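Local atomic coordinates of Ser-thr phosphatase MSPP (Mycobacterium smegmatis, PDB entry 2JFR), a protein that probably removes phosphate from phosphorylated serine and threonine residues of proteins, as a metal-dependent phosphatase of the PPM (PP2C) family that holds manganese and magnesium ions. Residues A[32-37]-A[181-186]; A[9-14]-A[226-231]; A[91-96]-A[105-110]; A[22-27]-A[48-53]. All coordinates share one frame; numbering follows the deposited sequence.

The four contacts illustrate how an α-β-β-α sandwich is built. Contact 2 is an edge pairing inside one antiparallel sheet, contact 3 a hairpin inside the other. Contact 1 spans the two sheets where 31-38 faces 180-184, and contact 4 lays helix 42-59 against the outer side of the second sheet. Contact centres lie about 8 Å (contacts 1 and 2) to about 15 Å (contacts 2 and 3) apart. Along the chain contact 2 encloses the rest: contact 4 closes first, its segments alternating with those of contact 1, and contact 3 nests inside contact 1. Distant parts of the sequence thus converge on a metal centre at one end of the sandwich.

Contact 1 (A[32-37]-A[181-186]); sequences YAVADG and LLISSD. With MN (manganese (II) ion), chain C; MG (magnesium ion), chain B.
V34 and I183 face each other across the interior of the PPM β-sandwich, on strands of opposite sheets whose axes run 6.8 Å apart and 22° from parallel. The apolar part is V34 against I183, with CB of Y32 beside it. The CG2 methyls of V34 and I183 meet at 3.6 Å, the two side chains reaching past one another. With CG1 of V34 anti to the backbone N (chi1 173°), that methyl is placed by the start of the S185 backbone, while CD1 of I183 reaches CB of Y32. Polar grip comes next. The hydroxyl of S185 is held by D23 and the backbone N of T227, and a water accepts from N of D186 and donates to OD2 of D36, linking D36 to the backbone just past strand 180-184.

Metal coordination completes the contact. D36 spreads its carboxylate over two ions, OD1 to magnesium at 2.0 Å and OD2 to manganese at 2.1 Å, with O of G37 also on the magnesium. D186 brings OD1 to the manganese while its OD2 binds another magnesium, its carboxylate plane turned 73° from that of D36; D224 adds a further ligand. The negative oxygens OD2 of D36 and OD1 of D186 can approach to 2.9 Å because both bind the same cation. One water bridges the pair of ions, 2.2 Å from manganese and 2.1 Å from magnesium.

Contact 2 (A[9-14]-A[226-231]); sequences ATATDQ and TTVVVI
T12 and T227 stand side by side on neighbouring antiparallel strands, a non-hydrogen-bonded pair in which the hydroxyls do the joining that the backbone does not. The side chain of T227 shows how each atom finds its use. Its CB lies 3.8 Å from OG1 of T12. From there OG1 takes the position beside its own backbone N (chi1 -58°) and comes within 2.7 Å of OG1 of T12 in a hydrogen bond. The same oxygen of T227 is also bonded to OD2 of D23, and that of T12 to N21, which ties the pair to the other sheet and the loop leading into it. The other branch, CG2, anti to the backbone N, stays over its own strand and lies 3.6 Å from O of A11.

Around this pair the ladder is regular. A9 with V230, A11 with V228 and D13 with T226 form hydrogen-bonded pairs; their bonds are moderately to nearly straight, and N of D13 to O of T226 is the most bent, at 138°, at the end of the strand. On the face of T10 and V229, CG2 of T10 packs 3.9 Å from CG2 of V229, towards C25 of the opposite sheet. On the other face, CB of A11 meets CG2 of V228 at 4.1 Å, beneath V210 of helix 206-219. One face looking into the sandwich and the other roofed by a helix is the layering of the PP2C α-β-β-α fold, here at the edge strand of its sheet.

Contact 3 (A[91-96]-A[105-110]); sequences TLTAVA and PLVVNI
L92 with I110, A94 with V108 and A96 with L106 are the hydrogen-bonded pairs of an antiparallel hairpin, its strands 4.6 Å apart at the axes and 178° from parallel in direction, with six backbone bonds closing three rings. The straightest, N of A94 to O of V108, spans 2.8 Å with 175° at the hydrogen.

Between the rings, T93 and N109 stand side by side towards the sandwich interior. OG1 of T93 rests 3.5 Å from CB of N109, whose amide leans off to T127. With OG1 beside the backbone N (chi1 -64°), CG2 of T93 is left anti to that N and meets CG2 of V107 at 3.9 Å. That valine methyl is shared, for CG2 of V95 approaches it at 4.2 Å. On the opposite face CB of L92 touches CG2 of I110 at 4.0 Å, with L92 against L50 and V70 of the covering helices.

A water donates to OG1 of T93 at 2.7 Å and, weakly, to O of I110, a carbonyl that already accepts from N of L92. The hydroxyl of T93 is bonded on its other account to O of S113, and that of T91 to S113 and to N of D36. The hydroxyls of T91 and T93 are therefore matched by partners, and the threonine at the open end of the hairpin fixes the backbone of a metal-binding aspartate, making T91 a second-shell residue of the metal site.

Contact 4 (A[22-27]-A[48-53]); sequences QDACLA and TALKTL
Next to A24, where the strand meets L50 of the helix, the carboxylate oxygen OD2 of D23 is gripped by two hydroxyls, those of T227 on the opposite sheet and of S185 just beyond its strand 180-184. That grip holds the inner side of strand 23-28, while its outer side is left to apolar contact with helix 42-59. The two segments run 8.5 Å apart at the axes, 19° from parallel.

L50 carries the contact. Its CG sits beside the backbone N (chi1 -64°) and the chain then extends (chi2 -172°), which drives CD1 end-on into the strand. There it meets backbone and side chain together: N of C25 at 3.4 Å, then C and CB of A24, with CB of L26 farther along. The small methyl of A24 lets the leucine come down onto the peptide link. One turn later the CD2 methyls of L26 and L53 meet obliquely at 4.1 Å.

L50 goes on to touch A33 and L92 on the next two strands of the sheet, and L53 reaches A94. Since L53 also packs on A69 and V70 of helix 63-81, the contact lies at the edge of a sheet that two neighbouring helices cover from outside.

Contact 1 (A[32-37]-A[181-186])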
loop_
_atom_site.group_PDB
_atom_site.type_symbol
_atom_site.label_atom_id
_atom_site.label_comp_id
_atom_site.label_asym_id
_atom_site.label_seq_id
_atom_site.Cartn_x
_atom_site.Cartn_y
_atom_site.Cartn_z
ATOM N N TYR A 32 -0.637 -9.625 1.720
ATOM C CA TYR A 32 -1.017 -8.381 2.390
ATOM C C TYR A 32 -1.096 -7.312 1.344
ATOM O O TYR A 32 -0.252 -7.226 0.470
ATOM C CB TYR A 32 0.011 -8.011 3.458
ATOM C CG TYR A 32 0.113 -9.103 4.502
ATOM C CD1 TYR A 32 -0.751 -9.119 5.575
ATOM C CD2 TYR A 32 1.000 -10.148 4.373
ATOM C CE1 TYR A 32 -0.712 -10.110 6.521
ATOM C CE2 TYR A 32 1.016 -11.184 5.328
ATOM C CZ TYR A 32 0.156 -11.126 6.362
ATOM O OH TYR A 32 0.191 -12.172 7.289
ATOM N N ALA A 33 -2.090 -6.406 1.438
ATOM C CA ALA A 33 -2.169 -5.377 0.422
ATOM C C ALA A 33 -2.959 -4.176 0.925
ATOM O O ALA A 33 -3.843 -4.299 1.782
ATOM C CB ALA A 33 -2.823 -5.906 -0.863
ATOM N N VAL A 34 -2.659 -3.050 0.317
ATOM C CA VAL A 34 -3.458 -1.829 0.406
ATOM C C VAL A 34 -3.755 -1.350 -0.996
ATOM O O VAL A 34 -2.896 -1.375 -1.868
ATOM C CB VAL A 34 -2.728 -0.741 1.217
ATOM C CG1 VAL A 34 -3.460 0.603 1.173
ATOM C CG2 VAL A 34 -2.498 -1.194 2.641
ATOM N N ALA A 35 -4.983 -0.857 -1.164
ATOM C CA ALA A 35 -5.414 -0.234 -2.420
ATOM C C ALA A 35 -6.090 1.088 -2.073
ATOM O O ALA A 35 -7.035 1.107 -1.296
ATOM C CB ALA A 35 -6.363 -1.148 -3.172
ATOM N N ASP A 36 -5.593 2.166 -2.648
ATOM C CA ASP A 36 -6.154 3.501 -2.417
ATOM C C ASP A 36 -6.888 3.927 -3.676
ATOM O O ASP A 36 -6.282 4.271 -4.694
ATOM C CB ASP A 36 -5.021 4.486 -2.099
ATOM C CG ASP A 36 -5.505 5.913 -1.901
ATOM O OD1 ASP A 36 -6.687 6.161 -2.233
ATOM O OD2 ASP A 36 -4.696 6.727 -1.425
ATOM N N GLY A 37 -8.211 3.864 -3.613
ATOM C CA GLY A 37 -9.033 4.262 -4.741
ATOM C C GLY A 37 -9.127 5.758 -4.877
ATOM O O GLY A 37 -9.010 6.506 -3.922
ATOM N N LEU A 181 7.128 -4.915 8.597
ATOM C CA LEU A 181 6.751 -4.277 7.347
ATOM C C LEU A 181 5.465 -3.502 7.580
ATOM O O LEU A 181 4.595 -3.936 8.327
ATOM C CB LEU A 181 6.538 -5.316 6.250
ATOM C CG LEU A 181 7.723 -6.189 5.946
ATOM C CD1 LEU A 181 7.371 -7.169 4.844
ATOM C CD2 LEU A 181 8.953 -5.371 5.529
ATOM N N LEU A 182 5.353 -2.372 6.910
ATOM C CA LEU A 182 4.161 -1.535 6.933
ATOM C C LEU A 182 3.783 -1.213 5.537
ATOM O O LEU A 182 4.605 -0.648 4.791
ATOM C CB LEU A 182 4.442 -0.253 7.724
ATOM C CG LEU A 182 3.345 0.871 7.604
ATOM C CD1 LEU A 182 2.059 0.443 8.215
ATOM C CD2 LEU A 182 3.848 2.160 8.280
ATOM N N ILE A 183 2.549 -1.494 5.153
ATOM C CA ILE A 183 1.983 -1.001 3.917
ATOM C C ILE A 183 0.999 0.101 4.308
ATOM O O ILE A 183 0.175 -0.122 5.203
ATOM C CB ILE A 183 1.265 -2.056 3.089
ATOM C CG1 ILE A 183 2.060 -3.353 2.959
ATOM C CG2 ILE A 183 0.925 -1.485 1.733
ATOM C CD1 ILE A 183 1.263 -4.471 2.324
ATOM N N SER A 184 1.035 1.255 3.673
ATOM C CA SER A 184 0.112 2.315 4.007
ATOM C C SER A 184 -0.404 2.980 2.754
ATOM O O SER A 184 0.296 3.103 1.767
ATOM C CB SER A 184 0.823 3.323 4.863
ATOM O OG SER A 184 -0.058 4.311 5.358
ATOM N N SER A 185 -1.635 3.501 2.843
ATOM C CA SER A 185 -2.038 4.501 1.877
ATOM C C SER A 185 -1.288 5.799 2.176
ATOM O O SER A 185 -0.727 6.018 3.249
ATOM C CB SER A 185 -3.531 4.699 1.823
ATOM O OG SER A 185 -4.008 5.207 3.062
ATOM N N ASP A 186 -1.343 6.708 1.194
ATOM C CA ASP A 186 -0.708 8.017 1.317
ATOM C C ASP A 186 -1.330 8.866 2.402
ATOM O O ASP A 186 -0.747 9.888 2.776
ATOM C CB ASP A 186 -0.693 8.697 -0.037
ATOM C CG ASP A 186 -2.021 9.012 -0.673
ATOM O OD1 ASP A 186 -3.043 8.622 -0.077
ATOM O OD2 ASP A 186 -2.000 9.693 -1.770
HETATM MN MN MN C . -5.054 8.568 -0.481
HETATM MG MG MG B . -8.132 7.535 -2.353
HETATM O O HOH W 1 -2.039 5.906 -1.529
HETATM O O HOH W 2 -7.171 8.899 -1.045
HETATM O O HOH W 3 -9.853 8.680 -2.412
HETATM O O HOH W 4 -8.899 6.516 -0.720
HETATM O O HOH W 5 -7.117 8.640 -3.743
HETATM O O HOH W 6 -4.718 9.665 -2.184
#

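Contact 2 (A[9-14]-A[226-231])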
loop_
_atom_site.group_PDB
_atom_site.type_symbol
_atom_site.label_atom_id
_atom_site.label_comp_id
_atom_site.label_asym_id
_atom_site.label_seq_id
_atom_site.Cartn_x
_atom_site.Cartn_y
_atom_site.Cartn_z
ATOM N N ALA A 9 -1.625 -7.029 11.459
ATOM C CA ALA A 9 -2.774 -6.243 11.866
ATOM C C ALA A 9 -3.093 -5.234 10.771
ATOM O O ALA A 9 -2.208 -4.829 10.034
ATOM C CB ALA A 9 -2.536 -5.514 13.189
ATOM N N THR A 10 -4.344 -4.795 10.765
ATOM C CA THR A 10 -4.751 -3.765 9.808
ATOM C C THR A 10 -5.628 -2.742 10.514
ATOM O O THR A 10 -6.325 -3.054 11.490
ATOM C CB THR A 10 -5.522 -4.311 8.633
ATOM O OG1 THR A 10 -6.852 -4.702 8.973
ATOM C CG2 THR A 10 -4.838 -5.539 8.008
ATOM N N ALA A 11 -5.654 -1.542 9.960
ATOM C CA ALA A 11 -6.615 -0.521 10.399
ATOM C C ALA A 11 -6.892 0.386 9.207
ATOM O O ALA A 11 -6.024 0.625 8.368
ATOM C CB ALA A 11 -6.133 0.305 11.565
ATOM N N THR A 12 -8.093 0.928 9.199
ATOM C CA THR A 12 -8.439 1.908 8.199
ATOM C C THR A 12 -9.279 2.950 8.854
ATOM O O THR A 12 -10.101 2.696 9.724
ATOM C CB THR A 12 -9.153 1.185 7.014
ATOM O OG1 THR A 12 -9.369 2.106 5.892
ATOM C CG2 THR A 12 -10.541 0.624 7.371
ATOM N N ASP A 13 -9.141 4.177 8.401
ATOM C CA ASP A 13 -9.755 5.366 8.990
ATOM C C ASP A 13 -10.244 6.262 7.840
ATOM O O ASP A 13 -9.426 6.701 7.017
ATOM C CB ASP A 13 -8.809 6.158 9.868
ATOM C CG ASP A 13 -9.546 7.334 10.450
ATOM O OD1 ASP A 13 -10.803 7.221 10.576
ATOM O OD2 ASP A 13 -8.928 8.395 10.652
ATOM N N GLN A 14 -11.532 6.549 7.770
ATOM C CA GLN A 14 -12.025 7.457 6.764
ATOM C C GLN A 14 -11.476 8.859 6.953
ATOM O O GLN A 14 -11.196 9.568 5.967
ATOM C CB GLN A 14 -13.547 7.480 6.804
ATOM C CG GLN A 14 -14.186 8.356 5.765
ATOM C CD GLN A 14 -15.675 8.216 5.743
ATOM O OE1 GLN A 14 -16.273 7.264 6.219
ATOM N NE2 GLN A 14 -16.326 9.213 5.183
ATOM N N THR A 226 -6.789 6.979 5.719
ATOM C CA THR A 226 -5.521 6.330 6.065
ATOM C C THR A 226 -5.770 4.876 6.334
ATOM O O THR A 226 -6.641 4.537 7.142
ATOM C CB THR A 226 -4.882 7.023 7.313
ATOM O OG1 THR A 226 -4.599 8.379 6.984
ATOM C CG2 THR A 226 -3.580 6.338 7.691
ATOM N N THR A 227 -4.992 4.024 5.716
ATOM C CA THR A 227 -5.093 2.572 5.876
ATOM C C THR A 227 -3.708 2.022 6.026
ATOM O O THR A 227 -2.813 2.383 5.268
ATOM C CB THR A 227 -5.816 1.986 4.667
ATOM O OG1 THR A 227 -7.095 2.602 4.583
ATOM C CG2 THR A 227 -6.003 0.475 4.762
ATOM N N VAL A 228 -3.534 1.129 6.984
ATOM C CA VAL A 228 -2.244 0.563 7.327
ATOM C C VAL A 228 -2.373 -0.942 7.540
ATOM O O VAL A 228 -3.347 -1.442 8.111
ATOM C CB VAL A 228 -1.646 1.262 8.551
ATOM C CG1 VAL A 228 -1.273 2.686 8.244
ATOM C CG2 VAL A 228 -2.563 1.191 9.773
ATOM N N VAL A 229 -1.330 -1.648 7.101
ATOM C CA VAL A 229 -1.180 -3.079 7.321
ATOM C C VAL A 229 0.228 -3.269 7.873
ATOM O O VAL A 229 1.213 -2.859 7.249
ATOM C CB VAL A 229 -1.350 -3.861 6.034
ATOM C CG1 VAL A 229 -1.120 -5.357 6.278
ATOM C CG2 VAL A 229 -2.722 -3.618 5.428
ATOM N N VAL A 230 0.319 -3.892 9.064
ATOM C CA VAL A 230 1.582 -4.152 9.738
ATOM C C VAL A 230 1.810 -5.624 9.764
ATOM O O VAL A 230 0.902 -6.395 10.130
ATOM C CB VAL A 230 1.556 -3.522 11.153
ATOM C CG1 VAL A 230 2.671 -4.043 12.035
ATOM C CG2 VAL A 230 1.661 -2.039 11.066
ATOM N N ILE A 231 3.027 -6.053 9.445
ATOM C CA ILE A 231 3.414 -7.472 9.426
ATOM C C ILE A 231 4.699 -7.602 10.232
ATOM O O ILE A 231 5.706 -6.957 9.907
ATOM C CB ILE A 231 3.656 -7.960 7.988
ATOM C CG1 ILE A 231 2.502 -7.624 7.022
ATOM C CG2 ILE A 231 3.920 -9.442 8.000
ATOM C CD1 ILE A 231 2.949 -7.323 5.658
#

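Contact 3 (A[91-96]-A[105-110])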
loop_
_atom_site.group_PDB
_atom_site.type_symbol
_atom_site.label_atom_id
_atom_site.label_comp_id
_atom_site.label_asym_id
_atom_site.label_seq_id
_atom_site.Cartn_x
_atom_site.Cartn_y
_atom_site.Cartn_z
ATOM N N THR A 91 -4.655 2.741 -6.542
ATOM C CA THR A 91 -3.319 2.217 -6.296
ATOM C C THR A 91 -3.429 0.773 -5.876
ATOM O O THR A 91 -4.506 0.292 -5.456
ATOM C CB THR A 91 -2.575 3.012 -5.249
ATOM O OG1 THR A 91 -3.131 2.639 -3.989
ATOM C CG2 THR A 91 -2.628 4.500 -5.447
ATOM N N LEU A 92 -2.302 0.065 -5.875
ATOM C CA LEU A 92 -2.234 -1.235 -5.251
ATOM C C LEU A 92 -0.810 -1.491 -4.854
ATOM O O LEU A 92 0.098 -1.393 -5.685
ATOM C CB LEU A 92 -2.695 -2.314 -6.215
ATOM C CG LEU A 92 -2.593 -3.773 -5.660
ATOM C CD1 LEU A 92 -3.477 -3.962 -4.472
ATOM C CD2 LEU A 92 -2.918 -4.785 -6.772
ATOM N N THR A 93 -0.601 -1.871 -3.579
ATOM C CA THR A 93 0.675 -2.368 -3.113
ATOM C C THR A 93 0.397 -3.702 -2.431
ATOM O O THR A 93 -0.377 -3.727 -1.466
ATOM C CB THR A 93 1.363 -1.415 -2.171
ATOM O OG1 THR A 93 1.645 -0.248 -2.929
ATOM C CG2 THR A 93 2.635 -1.985 -1.585
ATOM N N ALA A 94 0.991 -4.748 -2.952
ATOM C CA ALA A 94 0.789 -6.102 -2.436
ATOM C C ALA A 94 2.142 -6.672 -2.026
ATOM O O ALA A 94 3.145 -6.528 -2.745
ATOM C CB ALA A 94 0.148 -6.975 -3.505
ATOM N N VAL A 95 2.147 -7.318 -0.894
ATOM C CA VAL A 95 3.295 -8.047 -0.369
ATOM C C VAL A 95 2.923 -9.490 -0.214
ATOM O O VAL A 95 1.902 -9.813 0.376
ATOM C CB VAL A 95 3.719 -7.460 0.998
ATOM C CG1 VAL A 95 4.730 -8.356 1.682
ATOM C CG2 VAL A 95 4.250 -6.046 0.841
ATOM N N ALA A 96 3.773 -10.380 -0.735
ATOM C CA ALA A 96 3.665 -11.791 -0.475
ATOM C C ALA A 96 4.906 -12.215 0.290
ATOM O O ALA A 96 6.022 -12.082 -0.218
ATOM C CB ALA A 96 3.514 -12.605 -1.742
ATOM N N PRO A 105 10.409 -12.865 0.120
ATOM C CA PRO A 105 9.337 -11.844 0.178
ATOM C C PRO A 105 9.374 -10.937 -1.032
ATOM O O PRO A 105 10.463 -10.534 -1.506
ATOM C CB PRO A 105 9.590 -11.134 1.469
ATOM C CG PRO A 105 10.212 -12.222 2.348
ATOM C CD PRO A 105 11.143 -12.912 1.401
ATOM N N LEU A 106 8.203 -10.597 -1.527
ATOM C CA LEU A 106 8.065 -9.851 -2.781
ATOM C C LEU A 106 7.041 -8.737 -2.620
ATOM O O LEU A 106 6.008 -8.952 -1.987
ATOM C CB LEU A 106 7.613 -10.828 -3.876
ATOM C CG LEU A 106 7.753 -10.317 -5.330
ATOM C CD1 LEU A 106 9.198 -10.298 -5.737
ATOM C CD2 LEU A 106 6.951 -11.179 -6.235
ATOM N N VAL A 107 7.346 -7.602 -3.202
ATOM C CA VAL A 107 6.371 -6.482 -3.326
ATOM C C VAL A 107 6.066 -6.246 -4.758
ATOM O O VAL A 107 6.947 -6.257 -5.647
ATOM C CB VAL A 107 6.845 -5.225 -2.598
ATOM C CG1 VAL A 107 8.173 -4.684 -3.102
ATOM C CG2 VAL A 107 5.778 -4.123 -2.627
ATOM N N VAL A 108 4.775 -6.006 -5.038
ATOM C CA VAL A 108 4.288 -5.569 -6.343
ATOM C C VAL A 108 3.503 -4.293 -6.081
ATOM O O VAL A 108 2.617 -4.281 -5.229
ATOM C CB VAL A 108 3.418 -6.657 -6.987
ATOM C CG1 VAL A 108 2.927 -6.159 -8.357
ATOM C CG2 VAL A 108 4.152 -7.970 -7.106
ATOM N N ASN A 109 3.828 -3.211 -6.796
ATOM C CA ASN A 109 3.213 -1.948 -6.442
ATOM C C ASN A 109 3.006 -1.070 -7.662
ATOM O O ASN A 109 3.804 -0.996 -8.595
ATOM C CB ASN A 109 4.017 -1.212 -5.379
ATOM C CG ASN A 109 5.481 -0.823 -5.814
ATOM O OD1 ASN A 109 5.744 0.363 -5.995
ATOM N ND2 ASN A 109 6.287 -1.828 -5.958
ATOM N N ILE A 110 1.881 -0.363 -7.605
ATOM C CA ILE A 110 1.495 0.623 -8.600
ATOM C C ILE A 110 0.808 1.755 -7.878
ATOM O O ILE A 110 -0.144 1.539 -7.108
ATOM C CB ILE A 110 0.667 -0.071 -9.719
ATOM C CG1 ILE A 110 0.487 0.901 -10.890
ATOM C CG2 ILE A 110 -0.598 -0.714 -9.217
ATOM C CD1 ILE A 110 -0.098 0.276 -12.108
HETATM O O HOH W 7 1.044 1.813 -4.562
#

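Contact 4 (A[22-27]-A[48-53])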
loop_
_atom_site.group_PDB
_atom_site.type_symbol
_atom_site.label_atom_id
_atom_site.label_comp_id
_atom_site.label_asym_id
_atom_site.label_seq_id
_atom_site.Cartn_x
_atom_site.Cartn_y
_atom_site.Cartn_z
ATOM N N GLN A 22 -12.282 5.371 0.432
ATOM C CA GLN A 22 -12.002 4.688 -0.818
ATOM C C GLN A 22 -10.729 3.853 -0.725
ATOM O O GLN A 22 -10.280 3.320 -1.758
ATOM C CB GLN A 22 -11.917 5.649 -1.990
ATOM C CG GLN A 22 -13.172 6.499 -2.107
ATOM C CD GLN A 22 -13.166 7.338 -3.378
ATOM O OE1 GLN A 22 -12.125 7.876 -3.769
ATOM N NE2 GLN A 22 -14.292 7.443 -4.010
ATOM N N ASP A 23 -10.156 3.703 0.447
ATOM C CA ASP A 23 -9.061 2.755 0.634
ATOM C C ASP A 23 -9.655 1.378 0.934
ATOM O O ASP A 23 -10.811 1.233 1.365
ATOM C CB ASP A 23 -8.230 3.150 1.864
ATOM C CG ASP A 23 -7.290 4.328 1.782
ATOM O OD1 ASP A 23 -7.152 4.965 0.712
ATOM O OD2 ASP A 23 -6.675 4.612 2.857
ATOM N N ALA A 24 -8.845 0.361 0.720
ATOM C CA ALA A 24 -9.177 -1.018 1.048
ATOM C C ALA A 24 -7.886 -1.701 1.473
ATOM O O ALA A 24 -6.804 -1.318 1.051
ATOM C CB ALA A 24 -9.837 -1.720 -0.105
ATOM N N CYS A 25 -8.004 -2.765 2.251
ATOM C CA CYS A 25 -6.834 -3.553 2.633
ATOM C C CYS A 25 -7.165 -5.034 2.709
ATOM O O CYS A 25 -8.339 -5.420 2.738
ATOM C CB CYS A 25 -6.205 -3.074 3.896
ATOM S SG CYS A 25 -7.142 -3.213 5.348
ATOM N N LEU A 26 -6.122 -5.837 2.696
ATOM C CA LEU A 26 -6.198 -7.282 2.660
ATOM C C LEU A 26 -5.073 -7.820 3.539
ATOM O O LEU A 26 -3.940 -7.382 3.431
ATOM C CB LEU A 26 -5.992 -7.723 1.208
ATOM C CG LEU A 26 -5.903 -9.204 0.885
ATOM C CD1 LEU A 26 -7.225 -9.875 1.238
ATOM C CD2 LEU A 26 -5.609 -9.393 -0.601
ATOM N N ALA A 27 -5.398 -8.849 4.342
ATOM C CA ALA A 27 -4.359 -9.529 5.159
ATOM C C ALA A 27 -4.849 -10.975 5.172
ATOM O O ALA A 27 -5.862 -11.305 5.804
ATOM C CB ALA A 27 -4.178 -8.912 6.527
ATOM N N THR A 48 -12.726 -3.902 -5.599
ATOM C CA THR A 48 -12.713 -4.906 -6.646
ATOM C C THR A 48 -11.283 -5.388 -6.876
ATOM O O THR A 48 -11.071 -6.578 -7.086
ATOM C CB THR A 48 -13.286 -4.323 -7.940
ATOM O OG1 THR A 48 -14.647 -3.934 -7.725
ATOM C CG2 THR A 48 -13.237 -5.326 -9.073
ATOM N N ALA A 49 -10.332 -4.465 -6.872
ATOM C CA ALA A 49 -8.941 -4.877 -7.085
ATOM C C ALA A 49 -8.527 -5.925 -6.055
ATOM O O ALA A 49 -7.896 -6.914 -6.411
ATOM C CB ALA A 49 -8.015 -3.684 -7.036
ATOM N N LEU A 50 -8.855 -5.685 -4.785
ATOM C CA LEU A 50 -8.418 -6.630 -3.756
ATOM C C LEU A 50 -9.168 -7.940 -3.805
ATOM O O LEU A 50 -8.574 -8.991 -3.550
ATOM C CB LEU A 50 -8.468 -5.978 -2.373
ATOM C CG LEU A 50 -7.532 -4.804 -2.167
ATOM C CD1 LEU A 50 -7.558 -4.399 -0.709
ATOM C CD2 LEU A 50 -6.108 -5.099 -2.638
ATOM N N LYS A 51 -10.458 -7.914 -4.141
ATOM C CA LYS A 51 -11.205 -9.160 -4.280
ATOM C C LYS A 51 -10.588 -10.001 -5.379
ATOM O O LYS A 51 -10.422 -11.229 -5.251
ATOM C CB LYS A 51 -12.670 -8.870 -4.546
ATOM C CG LYS A 51 -13.557 -10.075 -4.587
ATOM C CD LYS A 51 -15.038 -9.803 -4.750
ATOM C CE LYS A 51 -15.891 -11.069 -4.542
ATOM N NZ LYS A 51 -17.352 -10.799 -4.673
ATOM N N THR A 52 -10.296 -9.380 -6.495
ATOM C CA THR A 52 -9.712 -10.094 -7.624
ATOM C C THR A 52 -8.287 -10.569 -7.305
ATOM O O THR A 52 -7.918 -11.691 -7.652
ATOM C CB THR A 52 -9.731 -9.219 -8.872
ATOM O OG1 THR A 52 -11.066 -8.792 -9.182
ATOM C CG2 THR A 52 -9.132 -9.909 -10.093
ATOM N N LEU A 53 -7.515 -9.740 -6.657
ATOM C CA LEU A 53 -6.167 -10.089 -6.259
ATOM C C LEU A 53 -6.183 -11.317 -5.373
ATOM O O LEU A 53 -5.419 -12.275 -5.576
ATOM C CB LEU A 53 -5.521 -8.942 -5.488
ATOM C CG LEU A 53 -4.125 -9.205 -4.996
ATOM C CD1 LEU A 53 -3.116 -9.267 -6.147
ATOM C CD2 LEU A 53 -3.715 -8.133 -4.053
#